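PDB 2IMP: lactaldehyde dehydrogenase from Escherichia coli, which catalyses the NAD(+)-dependent, irreversible oxidation of L-lactaldehyde to L-lactate and also oxidises glycolaldehyde, serving the breakdown of L-fucose and L-rhamnose. Local coordinates for residues L143-G148 against G170-I175. Numbering follows the deposited sequence.
Sequences LGVTTG and GNTIVI
Asn-171 turns its side-chain carbonyl onto the backbone of the turn at Leu-143 and Gly-144. OD1 accepts the amide of Gly-144 N at 2.9 Å, in the carbonyl plane, with an N-H...O angle of 157°. A second, weak bond comes from Leu-143 N, 2.6 Å from OD1 and strongly bent. The side-chain CG lies beside the backbone N and anti to the carbonyl carbon (chi1 -56°), and this swings the amide over to residues 143-144. Its ND2 is held by the carbonyls of Ala-166 and Tyr-469.

Beyond this point strands 145-148 and 172-175 run parallel. Thr-172 N bonds to Gly-144 O, and Thr-146 N to Thr-172 O at 2.9 Å. Val-174 N then bonds to Thr-146 O, and Gly-148 N to Val-174 O at 2.9 Å.

Thr-146 and Ile-173 share the face covered by helix 155-168. Their side chains cross at a slant, with Thr-146 OG1 3.4 Å from Ile-173 CG1. The methyl CG2 of Thr-146 lies 4.0 Å from Asn-171 CB, roughly at right angles to that side chain. On the other face, under helix 43-62, Val-145 CG2 meets Thr-172 OG1 at 3.6 Å. That hydroxyl bonds to Ala-53 O. Thr-147 and Val-174 stand side by side and point the same way, CG2 to CB 4.1 Å; Thr-147 OG1 bonds to Leu-216 O.

The contact is the parallel pairing of a beta-alpha-beta unit in the NAD-binding part of the enzyme. Both ends of the buried Asn-171 amide are bonded, which fixes its rotation and ties the helix end to the start of the strand pair.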
ATOM      1  N   LEU A 143      15.625   4.328  12.811  1.00  8.68           N
ATOM      2  CA  LEU A 143      16.639   3.358  13.193  1.00 10.96           C
ATOM      3  C   LEU A 143      17.468   3.874  14.373  1.00 11.38           C
ATOM      4  O   LEU A 143      17.860   3.123  15.260  1.00 10.81           O
ATOM      5  CB  LEU A 143      17.582   3.079  12.020  1.00  9.50           C
ATOM      6  CG  LEU A 143      16.924   2.666  10.709  1.00 12.40           C
ATOM      7  CD1 LEU A 143      18.007   2.347   9.668  1.00  9.64           C
ATOM      8  CD2 LEU A 143      16.025   1.450  10.968  1.00  8.51           C
ATOM      9  N   GLY A 144      17.710   5.179  14.357  1.00 13.24           N
ATOM     10  CA  GLY A 144      18.494   5.811  15.399  1.00 13.05           C
ATOM     11  C   GLY A 144      19.618   6.563  14.723  1.00 13.75           C
ATOM     12  O   GLY A 144      19.370   7.496  13.961  1.00 14.42           O
ATOM     13  N   VAL A 145      20.852   6.161  14.998  1.00 14.04           N
ATOM     14  CA  VAL A 145      22.010   6.799  14.383  1.00 11.75           C
ATOM     15  C   VAL A 145      22.461   6.095  13.099  1.00 11.63           C
ATOM     16  O   VAL A 145      22.692   4.889  13.106  1.00 12.68           O
ATOM     17  CB  VAL A 145      23.223   6.825  15.340  1.00 12.85           C
ATOM     18  CG1 VAL A 145      24.462   7.333  14.597  1.00 10.85           C
ATOM     19  CG2 VAL A 145      22.924   7.715  16.546  1.00 11.59           C
ATOM     20  N   THR A 146      22.574   6.848  12.012  1.00 10.30           N
ATOM     21  CA  THR A 146      23.018   6.279  10.750  1.00 10.15           C
ATOM     22  C   THR A 146      24.266   6.986  10.191  1.00 12.28           C
ATOM     23  O   THR A 146      24.575   8.124  10.569  1.00 12.24           O
ATOM     24  CB  THR A 146      21.895   6.321   9.659  1.00 12.02           C
ATOM     25  OG1 THR A 146      21.706   7.667   9.201  1.00 12.03           O
ATOM     26  CG2 THR A 146      20.566   5.802  10.228  1.00  9.23           C
ATOM     27  N   THR A 147      24.989   6.298   9.314  1.00  9.89           N
ATOM     28  CA  THR A 147      26.173   6.884   8.719  1.00 11.37           C
ATOM     29  C   THR A 147      26.178   6.772   7.193  1.00 12.45           C
ATOM     30  O   THR A 147      25.570   5.858   6.623  1.00 10.74           O
ATOM     31  CB  THR A 147      27.475   6.252   9.287  1.00 11.19           C
ATOM     32  OG1 THR A 147      27.516   4.852   8.978  1.00 15.18           O
ATOM     33  CG2 THR A 147      27.529   6.417  10.804  1.00 11.30           C
ATOM     34  N   GLY A 148      26.849   7.721   6.550  1.00 10.84           N
ATOM     35  CA  GLY A 148      26.920   7.726   5.107  1.00 11.86           C
ATOM     36  C   GLY A 148      28.340   7.921   4.622  1.00 12.30           C
ATOM     37  O   GLY A 148      29.039   8.851   5.027  1.00 12.74           O
ATOM     38  N   GLY A 170      13.350  10.683  11.203  1.00  9.54           N
ATOM     39  CA  GLY A 170      13.737  10.766  12.601  1.00  8.83           C
ATOM     40  C   GLY A 170      15.106  10.242  13.001  1.00  8.54           C
ATOM     41  O   GLY A 170      15.399  10.133  14.192  1.00  8.89           O
ATOM     42  N   ASN A 171      15.934   9.884  12.028  1.00  6.04           N
ATOM     43  CA  ASN A 171      17.286   9.417  12.319  1.00  6.94           C
ATOM     44  C   ASN A 171      18.276  10.585  12.329  1.00  7.30           C
ATOM     45  O   ASN A 171      17.980  11.643  11.787  1.00  6.76           O
ATOM     46  CB  ASN A 171      17.803   8.454  11.235  1.00  4.95           C
ATOM     47  CG  ASN A 171      16.900   7.262  11.009  1.00  6.68           C
ATOM     48  OD1 ASN A 171      16.992   6.264  11.742  1.00  8.42           O
ATOM     49  ND2 ASN A 171      16.027   7.340  10.018  1.00  4.04           N
ATOM     50  N   THR A 172      19.421  10.395  12.969  1.00  8.52           N
ATOM     51  CA  THR A 172      20.470  11.398  12.906  1.00  9.68           C
ATOM     52  C   THR A 172      21.573  10.809  12.024  1.00 11.48           C
ATOM     53  O   THR A 172      21.582   9.598  11.791  1.00 12.82           O
ATOM     54  CB  THR A 172      21.026  11.789  14.298  1.00  8.58           C
ATOM     55  OG1 THR A 172      21.458  10.625  15.013  1.00 11.87           O
ATOM     56  CG2 THR A 172      19.961  12.516  15.093  1.00 10.79           C
ATOM     57  N   ILE A 173      22.484  11.623  11.518  1.00 12.10           N
ATOM     58  CA  ILE A 173      23.482  11.055  10.639  1.00 10.62           C
ATOM     59  C   ILE A 173      24.890  11.662  10.721  1.00 10.89           C
ATOM     60  O   ILE A 173      25.075  12.825  11.090  1.00 11.55           O
ATOM     61  CB  ILE A 173      22.983  11.150   9.164  1.00 11.00           C
ATOM     62  CG1 ILE A 173      23.785  10.217   8.251  1.00 10.39           C
ATOM     63  CG2 ILE A 173      23.102  12.585   8.669  1.00 10.33           C
ATOM     64  CD1 ILE A 173      23.294  10.225   6.793  1.00  9.93           C
ATOM     65  N   VAL A 174      25.860  10.819  10.400  1.00 10.97           N
ATOM     66  CA  VAL A 174      27.254  11.193  10.324  1.00  9.73           C
ATOM     67  C   VAL A 174      27.758  10.846   8.930  1.00 10.83           C
ATOM     68  O   VAL A 174      27.770   9.677   8.536  1.00 13.09           O
ATOM     69  CB  VAL A 174      28.143  10.439  11.339  1.00 10.79           C
ATOM     70  CG1 VAL A 174      29.602  10.852  11.135  1.00 10.86           C
ATOM     71  CG2 VAL A 174      27.706  10.742  12.765  1.00  7.62           C
ATOM     72  N   ILE A 175      28.147  11.861   8.180  1.00  9.49           N
ATOM     73  CA  ILE A 175      28.619  11.644   6.832  1.00 10.10           C
ATOM     74  C   ILE A 175      30.126  11.857   6.603  1.00 12.75           C
ATOM     75  O   ILE A 175      30.738  12.760   7.176  1.00 11.83           O
ATOM     76  CB  ILE A 175      27.843  12.559   5.852  1.00 11.60           C
ATOM     77  CG1 ILE A 175      26.425  12.013   5.660  1.00 15.04           C
ATOM     78  CG2 ILE A 175      28.592  12.685   4.532  1.00 11.43           C
ATOM     79  CD1 ILE A 175      25.557  12.873   4.799  1.00 19.26           C
TER